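Local structure of mitogen activated protein kinase, putative (Leishmania donovani, 4QNY) at residues 108-116 and 153-163; 74-84 and 164-172. The protein probably phosphorylates serine or threonine residues of target proteins as a mitogen-activated protein kinase, and binds magnesium and a non-hydrolysable ATP analogue in its cleft. All coordinates share one frame; numbering follows the deposited sequence.

Interaction 1: residues 108-116 and 153-163; sequences METDLKQVL and PANILVNTNCD. With MG (magnesium ion), chain C; ANP (phosphoaminophosphonic acid-adenylate ester), chain D.
Thr110 and Val158 pair as an antiparallel hydrogen-bonded couple: Val158 N gives to Thr110 O at 2.8 Å and Thr110 N to Val158 O at 3.1 Å. Asp111 and Leu157 continue the register as a non-hydrogen-bonded pair, and Leu112 N to Ile156 O at 3.0 Å closes it where the chain turns into helix 112-117. On the other side a side-chain bond replaces a backbone one: Glu109 N meets Asn159 OD1 at 2.8 Å, the donor lying nearly along the C=O axis (169°).

Apolar contacts fall on two faces. On one, Leu112 CD1 rests on Ile156 CG2 and Val115 CG2 on Val158 CG2, while helix 206-219 closes over Leu112 and Ile156 through Ile215. On the other, CB and CG of Met108 lie against Leu157 CB. Bends at chi2 and chi3 (-69° and -71°) fold the rest of Met108 back, so that its CE comes 3.4 Å from Asn159 ND2.

The nucleotide is held from both segments. Met108 N donates to the adenine N1 of the nucleotide at 3.1 Å, and Leu157 CD1 packs against the base at C5. Ribose O3' gives to Ala154 O, and Asn155 OD1 binds magnesium at 2.1 Å. Hinge, ribose pocket and metal ligand thus meet in the arrangement characteristic of the protein kinase ATP site, on the catalytic-loop side of the cleft.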
loop_
_atom_site.group_PDB
_atom_site.type_symbol
_atom_site.label_atom_id
_atom_site.label_comp_id
_atom_site.label_asym_id
_atom_site.label_seq_id
_atom_site.Cartn_x
_atom_site.Cartn_y
_atom_site.Cartn_z
ATOM N N MET A 108 -7.117 10.387 8.844
ATOM C CA MET A 108 -7.203 11.011 7.531
ATOM C C MET A 108 -8.652 10.961 7.060
ATOM O O MET A 108 -9.420 10.099 7.489
ATOM C CB MET A 108 -6.273 10.319 6.532
ATOM C CG MET A 108 -4.792 10.467 6.861
ATOM S SD MET A 108 -4.179 12.151 6.641
ATOM C CE MET A 108 -4.201 12.286 4.853
ATOM N N GLU A 109 -9.024 11.887 6.184
ATOM C CA GLU A 109 -10.419 12.041 5.779
ATOM C C GLU A 109 -10.950 10.837 4.999
ATOM O O GLU A 109 -12.063 10.375 5.251
ATOM C CB GLU A 109 -10.584 13.320 4.954
ATOM C CG GLU A 109 -10.306 14.592 5.746
ATOM C CD GLU A 109 -10.423 15.850 4.908
ATOM O OE1 GLU A 109 -11.025 15.785 3.815
ATOM O OE2 GLU A 109 -9.914 16.904 5.342
ATOM N N THR A 110 -10.155 10.329 4.064
ATOM C CA THR A 110 -10.565 9.196 3.237
ATOM C C THR A 110 -9.356 8.574 2.542
ATOM O O THR A 110 -8.216 8.882 2.887
ATOM C CB THR A 110 -11.607 9.618 2.179
ATOM O OG1 THR A 110 -11.981 8.483 1.389
ATOM C CG2 THR A 110 -11.042 10.702 1.271
ATOM N N ASP A 111 -9.594 7.695 1.574
ATOM C CA ASP A 111 -8.492 7.188 0.762
ATOM C C ASP A 111 -8.843 7.223 -0.728
ATOM O O ASP A 111 -9.969 7.553 -1.103
ATOM C CB ASP A 111 -8.091 5.772 1.203
ATOM C CG ASP A 111 -9.205 4.758 1.038
ATOM O OD1 ASP A 111 -9.737 4.622 -0.080
ATOM O OD2 ASP A 111 -9.561 4.085 2.025
ATOM N N LEU A 112 -7.876 6.869 -1.567
ATOM C CA LEU A 112 -8.007 7.047 -3.012
ATOM C C LEU A 112 -9.001 6.102 -3.700
ATOM O O LEU A 112 -9.586 6.472 -4.712
ATOM C CB LEU A 112 -6.634 6.904 -3.679
ATOM C CG LEU A 112 -5.741 8.148 -3.677
ATOM C CD1 LEU A 112 -4.515 7.929 -4.549
ATOM C CD2 LEU A 112 -6.523 9.369 -4.140
ATOM N N LYS A 113 -9.175 4.891 -3.176
ATOM C CA LYS A 113 -10.108 3.918 -3.753
ATOM C C LYS A 113 -11.551 4.433 -3.802
ATOM O O LYS A 113 -12.185 4.395 -4.889
ATOM C CB LYS A 113 -10.072 2.617 -2.960
ATOM C CG LYS A 113 -11.115 1.622 -3.416
ATOM C CD LYS A 113 -10.995 0.293 -2.699
ATOM C CE LYS A 113 -12.011 -0.695 -3.254
ATOM N NZ LYS A 113 -11.766 -2.075 -2.760
ATOM N N GLN A 114 -12.092 4.735 -2.596
ATOM C CA GLN A 114 -13.116 5.806 -2.327
ATOM C C GLN A 114 -13.260 7.028 -3.176
ATOM O O GLN A 114 -14.360 7.337 -3.612
ATOM C CB GLN A 114 -12.929 6.363 -0.920
ATOM C CG GLN A 114 -13.933 5.986 0.331
ATOM C CD GLN A 114 -13.202 5.092 1.346
ATOM O OE1 GLN A 114 -12.002 5.155 1.233
ATOM N NE2 GLN A 114 -13.865 4.576 2.432
ATOM N N VAL A 115 -12.179 7.797 -3.266
ATOM C CA VAL A 115 -12.172 9.058 -4.010
ATOM C C VAL A 115 -12.442 8.797 -5.484
ATOM O O VAL A 115 -13.192 9.527 -6.139
ATOM C CB VAL A 115 -10.818 9.817 -3.860
ATOM C CG1 VAL A 115 -10.654 10.882 -4.945
ATOM C CG2 VAL A 115 -10.696 10.452 -2.480
ATOM N N LEU A 116 -11.821 7.738 -5.993
ATOM C CA LEU A 116 -11.982 7.326 -7.379
ATOM C C LEU A 116 -13.374 6.753 -7.636
ATOM O O LEU A 116 -13.959 6.976 -8.698
ATOM C CB LEU A 116 -10.911 6.297 -7.745
ATOM C CG LEU A 116 -9.481 6.828 -7.877
ATOM C CD1 LEU A 116 -8.476 5.687 -7.848
ATOM C CD2 LEU A 116 -9.339 7.638 -9.155
ATOM N N PRO A 153 -4.783 1.912 -4.138
ATOM C CA PRO A 153 -5.561 3.109 -3.789
ATOM C C PRO A 153 -6.136 3.076 -2.374
ATOM O O PRO A 153 -6.194 4.115 -1.716
ATOM C CB PRO A 153 -6.686 3.101 -4.825
ATOM C CG PRO A 153 -6.086 2.437 -6.007
ATOM C CD PRO A 153 -5.156 1.387 -5.463
ATOM N N ALA A 154 -6.549 1.898 -1.917
ATOM C CA ALA A 154 -7.127 1.750 -0.584
ATOM C C ALA A 154 -6.089 1.992 0.508
ATOM O O ALA A 154 -6.433 2.371 1.627
ATOM C CB ALA A 154 -7.748 0.369 -0.426
ATOM N N ASN A 155 -4.820 1.771 0.178
ATOM C CA ASN A 155 -3.735 1.974 1.132
ATOM C C ASN A 155 -3.101 3.358 1.000
ATOM O O ASN A 155 -2.008 3.601 1.511
ATOM C CB ASN A 155 -2.671 0.887 0.964
ATOM C CG ASN A 155 -3.186 -0.491 1.334
ATOM O OD1 ASN A 155 -4.189 -0.620 2.034
ATOM N ND2 ASN A 155 -2.496 -1.530 0.873
ATOM N N ILE A 156 -3.798 4.259 0.316
ATOM C CA ILE A 156 -3.337 5.634 0.150
ATOM C C ILE A 156 -4.345 6.616 0.741
ATOM O O ILE A 156 -5.412 6.824 0.174
ATOM C CB ILE A 156 -3.112 5.982 -1.334
ATOM C CG1 ILE A 156 -2.147 4.989 -1.988
ATOM C CG2 ILE A 156 -2.596 7.400 -1.469
ATOM C CD1 ILE A 156 -0.727 5.080 -1.476
ATOM N N LEU A 157 -3.998 7.227 1.871
ATOM C CA LEU A 157 -4.923 8.103 2.590
ATOM C C LEU A 157 -4.776 9.571 2.187
ATOM O O LEU A 157 -3.664 10.082 2.069
ATOM C CB LEU A 157 -4.718 7.955 4.098
ATOM C CG LEU A 157 -4.924 6.553 4.676
ATOM C CD1 LEU A 157 -4.520 6.509 6.142
ATOM C CD2 LEU A 157 -6.367 6.105 4.502
ATOM N N VAL A 158 -5.906 10.247 1.989
ATOM C CA VAL A 158 -5.895 11.633 1.524
ATOM C C VAL A 158 -6.916 12.521 2.237
ATOM O O VAL A 158 -7.905 12.035 2.787
ATOM C CB VAL A 158 -6.166 11.718 0.004
ATOM C CG1 VAL A 158 -4.988 11.166 -0.789
ATOM C CG2 VAL A 158 -7.451 10.986 -0.350
ATOM N N ASN A 159 -6.658 13.826 2.219
ATOM C CA ASN A 159 -7.591 14.817 2.746
ATOM C C ASN A 159 -8.117 15.719 1.634
ATOM O O ASN A 159 -7.744 15.563 0.470
ATOM C CB ASN A 159 -6.926 15.671 3.828
ATOM C CG ASN A 159 -6.554 14.873 5.060
ATOM O OD1 ASN A 159 -7.181 13.860 5.370
ATOM N ND2 ASN A 159 -5.532 15.328 5.773
ATOM N N THR A 160 -8.979 16.664 1.996
ATOM C CA THR A 160 -9.494 17.639 1.039
ATOM C C THR A 160 -8.397 18.648 0.706
ATOM O O THR A 160 -8.452 19.339 -0.313
ATOM C CB THR A 160 -10.741 18.367 1.583
ATOM O OG1 THR A 160 -11.638 17.412 2.162
ATOM C CG2 THR A 160 -11.462 19.115 0.469
ATOM N N ASN A 161 -7.389 18.714 1.571
ATOM C CA ASN A 161 -6.205 19.529 1.326
ATOM C C ASN A 161 -5.277 18.869 0.311
ATOM O O ASN A 161 -4.216 19.405 -0.012
ATOM C CB ASN A 161 -5.447 19.777 2.631
ATOM C CG ASN A 161 -6.322 20.387 3.710
ATOM O OD1 ASN A 161 -7.196 19.722 4.265
ATOM N ND2 ASN A 161 -6.083 21.658 4.017
ATOM N N CYS A 162 -5.689 17.695 -0.167
ATOM C CA CYS A 162 -4.903 16.857 -1.073
ATOM C C CYS A 162 -3.606 16.370 -0.430
ATOM O O CYS A 162 -2.705 15.896 -1.121
ATOM C CB CYS A 162 -4.599 17.597 -2.380
ATOM S SG CYS A 162 -5.985 17.658 -3.538
ATOM N N ASP A 163 -3.518 16.481 0.893
ATOM C CA ASP A 163 -2.400 15.903 1.629
ATOM C C ASP A 163 -2.503 14.385 1.563
ATOM O O ASP A 163 -3.597 13.830 1.623
ATOM C CB ASP A 163 -2.391 16.381 3.083
ATOM C CG ASP A 163 -2.066 17.858 3.211
ATOM O OD1 ASP A 163 -1.458 18.420 2.276
ATOM O OD2 ASP A 163 -2.416 18.456 4.250
HETATM MG MG MG C . -5.186 -1.848 3.370
HETATM P PG ANP D . -3.787 -5.188 7.259
HETATM O O1G ANP D . -4.761 -5.137 8.394
HETATM O O2G ANP D . -2.429 -4.530 7.717
HETATM O O3G ANP D . -3.515 -6.698 6.873
HETATM P PB ANP D . -5.875 -3.630 6.140
HETATM O O1B ANP D . -6.837 -4.595 6.752
HETATM O O2B ANP D . -6.436 -3.178 4.761
HETATM N N3B ANP D . -4.380 -4.362 5.899
HETATM P PA ANP D . -5.549 -0.908 6.545
HETATM O O1A ANP D . -5.280 -0.870 5.089
HETATM O O2A ANP D . -4.432 -0.271 7.377
HETATM O O3A ANP D . -5.711 -2.400 7.091
HETATM O "O5'" ANP D . -6.933 -0.182 6.805
HETATM C "C5'" ANP D . -8.118 -0.499 6.045
HETATM C "C4'" ANP D . -8.822 0.782 5.674
HETATM O "O4'" ANP D . -9.019 1.593 6.850
HETATM C "C3'" ANP D . -8.073 1.688 4.707
HETATM O "O3'" ANP D . -8.285 1.284 3.359
HETATM C "C2'" ANP D . -8.692 3.055 4.999
HETATM O "O2'" ANP D . -9.903 3.250 4.277
HETATM C "C1'" ANP D . -8.973 2.966 6.505
HETATM N N9 ANP D . -7.962 3.616 7.331
HETATM C C8 ANP D . -6.807 3.063 7.811
HETATM N N7 ANP D . -6.072 3.883 8.530
HETATM C C5 ANP D . -6.804 5.060 8.514
HETATM C C6 ANP D . -6.569 6.326 9.096
HETATM N N6 ANP D . -5.493 6.620 9.828
HETATM N N1 ANP D . -7.495 7.290 8.891
HETATM C C2 ANP D . -8.574 7.002 8.156
HETATM N N3 ANP D . -8.900 5.850 7.562
HETATM C C4 ANP D . -7.967 4.917 7.782
HETATM O O HOH W 1 -5.224 -3.167 1.889
HETATM O O HOH W 2 -6.992 -1.105 2.732
#

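Interaction 2: residues 74-84 and 164-172; sequences LLAHFNDDNII and LKICDFGLA. With MG (magnesium ion), chain C; ANP (phosphoaminophosphonic acid-adenylate ester), chain D.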
loop_
_atom_site.group_PDB
_atom_site.type_symbol
_atom_site.label_atom_id
_atom_site.label_comp_id
_atom_site.label_asym_id
_atom_site.label_seq_id
_atom_site.Cartn_x
_atom_site.Cartn_y
_atom_site.Cartn_z
ATOM N N LEU A 74 7.348 -0.676 11.877
ATOM C CA LEU A 74 7.551 0.223 10.747
ATOM C C LEU A 74 6.838 1.556 10.951
ATOM O O LEU A 74 7.389 2.612 10.646
ATOM C CB LEU A 74 7.074 -0.434 9.452
ATOM C CG LEU A 74 7.977 -1.540 8.905
ATOM C CD1 LEU A 74 7.210 -2.408 7.933
ATOM C CD2 LEU A 74 9.205 -0.944 8.234
ATOM N N LEU A 75 5.613 1.502 11.468
ATOM C CA LEU A 75 4.846 2.715 11.738
ATOM C C LEU A 75 5.564 3.608 12.745
ATOM O O LEU A 75 5.572 4.832 12.609
ATOM C CB LEU A 75 3.446 2.366 12.247
ATOM C CG LEU A 75 2.454 1.845 11.206
ATOM C CD1 LEU A 75 1.183 1.351 11.875
ATOM C CD2 LEU A 75 2.138 2.926 10.182
ATOM N N ALA A 76 6.173 2.989 13.750
ATOM C CA ALA A 76 6.932 3.724 14.753
ATOM C C ALA A 76 8.280 4.166 14.197
ATOM O O ALA A 76 8.861 5.151 14.655
ATOM C CB ALA A 76 7.125 2.875 15.999
ATOM N N HIS A 77 8.770 3.432 13.202
ATOM C CA HIS A 77 10.071 3.712 12.605
ATOM C C HIS A 77 10.068 5.007 11.799
ATOM O O HIS A 77 11.057 5.737 11.780
ATOM C CB HIS A 77 10.506 2.546 11.713
ATOM C CG HIS A 77 11.824 2.762 11.035
ATOM N ND1 HIS A 77 11.929 3.261 9.755
ATOM C CD2 HIS A 77 13.091 2.545 11.460
ATOM C CE1 HIS A 77 13.205 3.343 9.421
ATOM N NE2 HIS A 77 13.931 2.914 10.438
ATOM N N PHE A 78 8.951 5.288 11.134
ATOM C CA PHE A 78 8.853 6.463 10.278
ATOM C C PHE A 78 8.235 7.660 10.993
ATOM O O PHE A 78 7.288 7.520 11.766
ATOM C CB PHE A 78 8.041 6.141 9.020
ATOM C CG PHE A 78 8.692 5.132 8.120
ATOM C CD1 PHE A 78 9.847 5.447 7.423
ATOM C CD2 PHE A 78 8.144 3.871 7.960
ATOM C CE1 PHE A 78 10.447 4.521 6.592
ATOM C CE2 PHE A 78 8.738 2.940 7.131
ATOM C CZ PHE A 78 9.891 3.266 6.445
ATOM N N ASN A 79 8.788 8.838 10.726
ATOM C CA ASN A 79 8.238 10.088 11.232
ATOM C C ASN A 79 8.201 11.117 10.110
ATOM O O ASN A 79 9.043 12.012 10.043
ATOM C CB ASN A 79 9.061 10.606 12.413
ATOM C CG ASN A 79 8.395 11.772 13.121
ATOM O OD1 ASN A 79 7.168 11.851 13.192
ATOM N ND2 ASN A 79 9.203 12.683 13.650
ATOM N N ASP A 80 7.221 10.974 9.224
ATOM C CA ASP A 80 7.144 11.796 8.025
ATOM C C ASP A 80 5.701 12.184 7.725
ATOM O O ASP A 80 4.768 11.489 8.126
ATOM C CB ASP A 80 7.760 11.050 6.838
ATOM C CG ASP A 80 7.928 11.930 5.619
ATOM O OD1 ASP A 80 8.920 12.688 5.563
ATOM O OD2 ASP A 80 7.073 11.857 4.712
ATOM N N ASP A 81 5.518 13.294 7.017
ATOM C CA ASP A 81 4.185 13.820 6.749
ATOM C C ASP A 81 3.423 13.014 5.696
ATOM O O ASP A 81 2.194 13.055 5.654
ATOM C CB ASP A 81 4.271 15.284 6.314
ATOM C CG ASP A 81 4.785 16.191 7.416
ATOM O OD1 ASP A 81 4.146 16.244 8.489
ATOM O OD2 ASP A 81 5.825 16.850 7.211
ATOM N N ASN A 82 4.144 12.282 4.854
ATOM C CA ASN A 82 3.501 11.491 3.806
ATOM C C ASN A 82 3.421 10.008 4.154
ATOM O O ASN A 82 3.116 9.173 3.300
ATOM C CB ASN A 82 4.228 11.681 2.474
ATOM C CG ASN A 82 4.078 13.090 1.925
ATOM O OD1 ASN A 82 5.052 13.712 1.503
ATOM N ND2 ASN A 82 2.851 13.599 1.932
ATOM N N ILE A 83 3.700 9.688 5.412
ATOM C CA ILE A 83 3.530 8.334 5.928
ATOM C C ILE A 83 2.697 8.405 7.203
ATOM O O ILE A 83 3.018 9.172 8.110
ATOM C CB ILE A 83 4.882 7.650 6.217
ATOM C CG1 ILE A 83 5.741 7.601 4.951
ATOM C CG2 ILE A 83 4.667 6.248 6.769
ATOM C CD1 ILE A 83 7.140 7.069 5.179
ATOM N N ILE A 84 1.627 7.616 7.264
ATOM C CA ILE A 84 0.695 7.684 8.386
ATOM C C ILE A 84 1.414 7.418 9.713
ATOM O O ILE A 84 2.205 6.480 9.841
ATOM C CB ILE A 84 -0.492 6.699 8.201
ATOM C CG1 ILE A 84 -1.590 6.983 9.228
ATOM C CG2 ILE A 84 -0.032 5.246 8.245
ATOM C CD1 ILE A 84 -2.305 8.299 9.001
ATOM N N LEU A 164 -1.362 13.715 1.439
ATOM C CA LEU A 164 -1.354 12.276 1.206
ATOM C C LEU A 164 -0.519 11.532 2.244
ATOM O O LEU A 164 0.533 12.012 2.662
ATOM C CB LEU A 164 -0.834 11.984 -0.205
ATOM C CG LEU A 164 -0.954 10.566 -0.764
ATOM C CD1 LEU A 164 -1.244 10.630 -2.254
ATOM C CD2 LEU A 164 0.313 9.763 -0.508
ATOM N N LYS A 165 -0.999 10.359 2.655
ATOM C CA LYS A 165 -0.275 9.513 3.601
ATOM C C LYS A 165 -0.418 8.031 3.256
ATOM O O LYS A 165 -1.530 7.518 3.129
ATOM C CB LYS A 165 -0.764 9.759 5.033
ATOM C CG LYS A 165 -0.367 11.110 5.608
ATOM C CD LYS A 165 -0.768 11.233 7.067
ATOM C CE LYS A 165 -0.436 12.612 7.613
ATOM N NZ LYS A 165 -0.847 12.757 9.038
ATOM N N ILE A 166 0.714 7.348 3.110
ATOM C CA ILE A 166 0.721 5.919 2.810
ATOM C C ILE A 166 0.523 5.092 4.079
ATOM O O ILE A 166 1.161 5.350 5.099
ATOM C CB ILE A 166 2.040 5.496 2.123
ATOM C CG1 ILE A 166 2.143 6.121 0.730
ATOM C CG2 ILE A 166 2.140 3.979 2.025
ATOM C CD1 ILE A 166 3.327 5.630 -0.075
ATOM N N CYS A 167 -0.365 4.102 4.015
ATOM C CA CYS A 167 -0.629 3.239 5.161
ATOM C C CYS A 167 -0.511 1.758 4.803
ATOM O O CYS A 167 -0.123 1.409 3.687
ATOM C CB CYS A 167 -2.021 3.522 5.734
ATOM S SG CYS A 167 -3.394 2.999 4.678
ATOM N N ASP A 168 -0.841 0.907 5.773
ATOM C CA ASP A 168 -0.873 -0.547 5.606
ATOM C C ASP A 168 0.494 -1.138 5.254
ATOM O O ASP A 168 0.761 -1.473 4.100
ATOM C CB ASP A 168 -1.902 -0.938 4.538
ATOM C CG ASP A 168 -2.313 -2.399 4.626
ATOM O OD1 ASP A 168 -1.581 -3.196 5.247
ATOM O OD2 ASP A 168 -3.374 -2.750 4.068
ATOM N N PHE A 169 1.348 -1.277 6.264
ATOM C CA PHE A 169 2.638 -1.934 6.093
ATOM C C PHE A 169 2.548 -3.403 6.498
ATOM O O PHE A 169 3.500 -3.967 7.036
ATOM C CB PHE A 169 3.719 -1.226 6.913
ATOM C CG PHE A 169 4.020 0.170 6.445
ATOM C CD1 PHE A 169 4.982 0.396 5.475
ATOM C CD2 PHE A 169 3.342 1.254 6.976
ATOM C CE1 PHE A 169 5.263 1.679 5.042
ATOM C CE2 PHE A 169 3.618 2.539 6.547
ATOM C CZ PHE A 169 4.580 2.751 5.579
ATOM N N GLY A 170 1.399 -4.016 6.233
ATOM C CA GLY A 170 1.143 -5.385 6.645
ATOM C C GLY A 170 1.829 -6.442 5.800
ATOM O O GLY A 170 1.963 -7.589 6.223
ATOM N N LEU A 171 2.261 -6.061 4.603
ATOM C CA LEU A 171 2.938 -6.994 3.708
ATOM C C LEU A 171 4.329 -6.502 3.331
ATOM O O LEU A 171 4.917 -6.975 2.359
ATOM C CB LEU A 171 2.110 -7.221 2.441
ATOM C CG LEU A 171 0.894 -8.142 2.554
ATOM C CD1 LEU A 171 0.169 -8.227 1.219
ATOM C CD2 LEU A 171 1.316 -9.523 3.025
ATOM N N ALA A 172 4.850 -5.557 4.105
ATOM C CA ALA A 172 6.138 -4.943 3.804
ATOM C C ALA A 172 7.279 -5.956 3.847
ATOM O O ALA A 172 7.285 -6.870 4.674
ATOM C CB ALA A 172 6.412 -3.799 4.760
HETATM MG MG MG C . -5.186 -1.848 3.370
HETATM P PG ANP D . -3.787 -5.188 7.259
HETATM O O1G ANP D . -4.761 -5.137 8.394
HETATM O O2G ANP D . -2.429 -4.530 7.717
HETATM O O3G ANP D . -3.515 -6.698 6.873
HETATM P PB ANP D . -5.875 -3.630 6.140
HETATM O O1B ANP D . -6.837 -4.595 6.752
HETATM O O2B ANP D . -6.436 -3.178 4.761
HETATM N N3B ANP D . -4.380 -4.362 5.899
HETATM P PA ANP D . -5.549 -0.908 6.545
HETATM O O1A ANP D . -5.280 -0.870 5.089
HETATM O O2A ANP D . -4.432 -0.271 7.377
HETATM O O3A ANP D . -5.711 -2.400 7.091
HETATM O "O5'" ANP D . -6.933 -0.182 6.805
HETATM C "C5'" ANP D . -8.118 -0.499 6.045
HETATM C "C4'" ANP D . -8.822 0.782 5.674
HETATM O "O4'" ANP D . -9.019 1.593 6.850
HETATM C "C3'" ANP D . -8.073 1.688 4.707
HETATM O "O3'" ANP D . -8.285 1.284 3.359
HETATM C "C2'" ANP D . -8.692 3.055 4.999
HETATM O "O2'" ANP D . -9.903 3.250 4.277
HETATM C "C1'" ANP D . -8.973 2.966 6.505
HETATM N N9 ANP D . -7.962 3.616 7.331
HETATM C C8 ANP D . -6.807 3.063 7.811
HETATM N N7 ANP D . -6.072 3.883 8.530
HETATM C C5 ANP D . -6.804 5.060 8.514
HETATM C C6 ANP D . -6.569 6.326 9.096
HETATM N N6 ANP D . -5.493 6.620 9.828
HETATM N N1 ANP D . -7.495 7.290 8.891
HETATM C C2 ANP D . -8.574 7.002 8.156
HETATM N N3 ANP D . -8.900 5.850 7.562
HETATM C C4 ANP D . -7.967 4.917 7.782
HETATM O O HOH W 2 -6.992 -1.105 2.732
HETATM O O HOH W 1 -5.224 -3.167 1.889
#
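Asn82 grips strand 164-166 with both backbone and side chain. Ile166 N donates to Asn82 O at 3.0 Å, approaching from above the carbonyl plane, and Ile84 N returns a nearly straight bond to Ile166 O, 173° at the hydrogen. The Asn82 amide supplies a third link: ND2 points at Leu164 O across 2.9 Å, with that oxygen lying almost in the amide plane. Asn82 is itself positioned by an Asx turn, its N donating to Asp80 OD2, and that carboxylate is also salt-bridged to Arg136 of helix 124-143.

These bonds lead directly into the DFG motif, Asp168-Phe169-Gly170, which the kinase family and the metal geometry both support. Asp168 OD2 binds magnesium at 2.1 Å and accepts a weak bond from the bridging nitrogen N3B of the nucleotide. The other oxygen, OD1, uses its anti lone pair to receive Gly170 N, a second Asx turn that ties the carboxylate to the backbone following it.

Hydrophobic packing centres on Phe169, which packs on Leu74 and Leu75 of helix 62-77, the helix that corresponds to kinase helix C; this, with Asp168 on the magnesium, is consistent with a DFG-in state. Ile83 CG2 meets the ring at its edge, 3.7 Å from Phe169 CZ, while Leu75 CD2 stands 3.8 Å from Phe169 CD2. The Phe78 ring is inclined by 26° to that of Phe169 but slid aside, with little overlap. Leu74 CD1 touches both Phe169 CB and Ala172 CB. Nearer the adenine, Ile84 CG2 abuts Cys167 CB. With chi1 at -169°, CG1 of Ile84 stands anti to the backbone N, and CD1 beyond it lies between Lys165 CD and the nucleotide N6.

How the interactions relate
From the N terminus, residues 74-84, running from the end of helix 62-77, come first. Residues 108-116 follow after strands 86-90 and 101-106, and the chain returns at 153-163 to meet them in interaction 1, closing a loop that is largely helical. Residues 164-172 then close interaction 2, whose longer loop encloses that of interaction 1; the two do not cross. Strands 156-158 and 164-166 are consecutive and adjacent in one sheet, joined by Leu157 O to Lys165 N (2.7 Å) and Asn155 O to Cys167 N (3.0 Å). Asn155 of interaction 1 and Asp168 of interaction 2 bind the same magnesium, and both contacts reach the same nucleotide.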